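Local coordinates for ribosomal RNA small subunit methyltransferase E (PDB 5VM8), which probably methylates N3 of a uridine in 16S ribosomal RNA, using S-adenosyl methionine as the methyl donor, at residues R181-G186 against G217-T222. Sequence-based numbering, arbitrary orientation.
Sequences RACKLG and GFQAVT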
loop_
_atom_site.group_PDB
_atom_site.type_symbol
_atom_site.label_atom_id
_atom_site.label_comp_id
_atom_site.label_asym_id
_atom_site.label_seq_id
_atom_site.Cartn_x
_atom_site.Cartn_y
_atom_site.Cartn_z
ATOM N N ARG A 181 2.808 -25.771 10.172
ATOM C CA ARG A 181 4.270 -25.723 10.189
ATOM C C ARG A 181 4.759 -24.319 10.544
ATOM O O ARG A 181 5.621 -23.747 9.875
ATOM C CB ARG A 181 4.832 -26.188 8.846
ATOM C CG ARG A 181 4.566 -27.662 8.559
ATOM C CD ARG A 181 5.380 -28.167 7.382
ATOM N NE ARG A 181 4.736 -27.815 6.119
ATOM C CZ ARG A 181 5.003 -28.405 4.958
ATOM N NH1 ARG A 181 4.372 -28.029 3.849
ATOM N NH2 ARG A 181 5.901 -29.373 4.915
ATOM N N ALA A 182 4.216 -23.782 11.641
ATOM C CA ALA A 182 4.369 -22.385 12.013
ATOM C C ALA A 182 5.197 -22.162 13.274
ATOM O O ALA A 182 5.359 -23.043 14.120
ATOM C CB ALA A 182 3.000 -21.745 12.233
ATOM N N CYS A 183 5.672 -20.924 13.389
ATOM C CA CYS A 183 6.289 -20.329 14.571
ATOM C C CYS A 183 5.671 -18.944 14.772
ATOM O O CYS A 183 4.925 -18.440 13.925
ATOM C CB CYS A 183 7.818 -20.222 14.435
ATOM S SG CYS A 183 8.432 -18.932 13.257
ATOM N N LYS A 184 5.941 -18.326 15.912
ATOM C CA LYS A 184 5.407 -16.988 16.041
ATOM C C LYS A 184 6.255 -16.043 15.206
ATOM O O LYS A 184 7.422 -16.312 14.905
ATOM C CB LYS A 184 5.397 -16.530 17.498
ATOM C CG LYS A 184 4.599 -17.431 18.422
ATOM C CD LYS A 184 4.807 -17.058 19.882
ATOM C CE LYS A 184 3.801 -16.028 20.318
ATOM N NZ LYS A 184 2.497 -16.401 19.742
ATOM N N LEU A 185 5.650 -14.915 14.848
ATOM C CA LEU A 185 6.346 -13.882 14.093
ATOM C C LEU A 185 7.517 -13.320 14.876
ATOM O O LEU A 185 8.534 -12.946 14.285
ATOM C CB LEU A 185 5.359 -12.772 13.739
ATOM C CG LEU A 185 5.770 -11.646 12.812
ATOM C CD1 LEU A 185 6.109 -12.165 11.435
ATOM C CD2 LEU A 185 4.621 -10.656 12.766
ATOM N N GLY A 186 7.395 -13.233 16.202
ATOM C CA GLY A 186 8.520 -12.759 16.987
ATOM C C GLY A 186 9.647 -13.769 17.062
ATOM O O GLY A 186 10.825 -13.393 17.092
ATOM N N GLY A 217 10.635 -21.632 0.282
ATOM C CA GLY A 217 11.383 -21.054 1.377
ATOM C C GLY A 217 10.600 -20.144 2.296
ATOM O O GLY A 217 11.212 -19.412 3.075
ATOM N N PHE A 218 9.271 -20.170 2.240
ATOM C CA PHE A 218 8.453 -19.327 3.094
ATOM C C PHE A 218 8.287 -19.935 4.473
ATOM O O PHE A 218 8.061 -21.143 4.606
ATOM C CB PHE A 218 7.077 -19.115 2.482
ATOM C CG PHE A 218 7.044 -18.040 1.453
ATOM C CD1 PHE A 218 7.480 -18.306 0.140
ATOM C CD2 PHE A 218 6.569 -16.777 1.775
ATOM C CE1 PHE A 218 7.452 -17.316 -0.825
ATOM C CE2 PHE A 218 6.527 -15.784 0.821
ATOM C CZ PHE A 218 6.962 -16.050 -0.490
ATOM N N GLN A 219 8.411 -19.091 5.503
ATOM C CA GLN A 219 8.179 -19.505 6.881
ATOM C C GLN A 219 6.752 -19.142 7.271
ATOM O O GLN A 219 6.312 -17.998 7.058
ATOM C CB GLN A 219 9.171 -18.861 7.850
ATOM C CG GLN A 219 8.817 -19.086 9.342
ATOM C CD GLN A 219 8.839 -20.567 9.789
ATOM O OE1 GLN A 219 9.886 -21.218 9.790
ATOM N NE2 GLN A 219 7.683 -21.081 10.189
ATOM N N ALA A 220 6.025 -20.131 7.791
ATOM C CA ALA A 220 4.660 -19.937 8.264
ATOM C C ALA A 220 4.666 -19.315 9.665
ATOM O O ALA A 220 5.400 -19.767 10.554
ATOM C CB ALA A 220 3.908 -21.266 8.245
ATOM N N VAL A 221 3.852 -18.275 9.852
ATOM C CA VAL A 221 3.831 -17.469 11.079
ATOM C C VAL A 221 2.412 -17.347 11.618
ATOM O O VAL A 221 1.444 -17.304 10.851
ATOM C CB VAL A 221 4.398 -16.047 10.873
ATOM C CG1 VAL A 221 5.906 -16.080 10.629
ATOM C CG2 VAL A 221 3.670 -15.372 9.734
ATOM N N THR A 222 2.296 -17.349 12.944
ATOM C CA THR A 222 1.077 -17.018 13.663
ATOM C C THR A 222 1.340 -15.813 14.559
ATOM O O THR A 222 2.484 -15.528 14.909
ATOM C CB THR A 222 0.590 -18.145 14.558
ATOM O OG1 THR A 222 1.548 -18.326 15.598
ATOM C CG2 THR A 222 0.352 -19.434 13.776
#
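Cys-183 and Gln-219 meet where strand 182-184 runs as the parallel edge neighbour of strand 219-222, which bonds on its other side to strand 173-177. Three backbone hydrogen bonds join the pair: Cys-183 N gives to Ala-220 O (3.1 Å), Thr-222 N to Cys-183 O (3.0 Å), and Leu-185 N to Thr-222 O, the last bent to 146° at the hydrogen.

Gln-219 CB carries the side chain off its strand before the contact begins at CG, which is anti to the backbone N (chi1 170°). A bend at chi2 turns the amide along its own strand, toward the next residue's carbonyl. CG and CD each lie 3.9 Å from Cys-183 SG, and NE2 lies 3.8 Å from it. NE2 also donates to Ala-220 O in a 2.7 Å hydrogen bond almost in the amide plane, so that carbonyl accepts twice. The small thiol of Cys-183 leaves this amide a place to lie.

Cys-183 shares its face with Val-221, and both touch Ile-188. Further along, Leu-185 CD1 meets Val-221 CG1 at 4.0 Å; branched aliphatic groups suit this buried spot, where Leu-185 also packs on helix 232-244. Beta-branched Thr-222 fits an extended strand, its CG2, beside the backbone N, packing 3.8 Å from Ala-182 CB. Arg-181 turns outward to a cation-pi contact with Phe-214.

Because the cross-strand bonds use main-chain groups alone, they do not depend on side-chain identity; the Gln-219 amide gives the Ala-220 carbonyl a second donor at the edge of the SPOUT domain's parallel sheet.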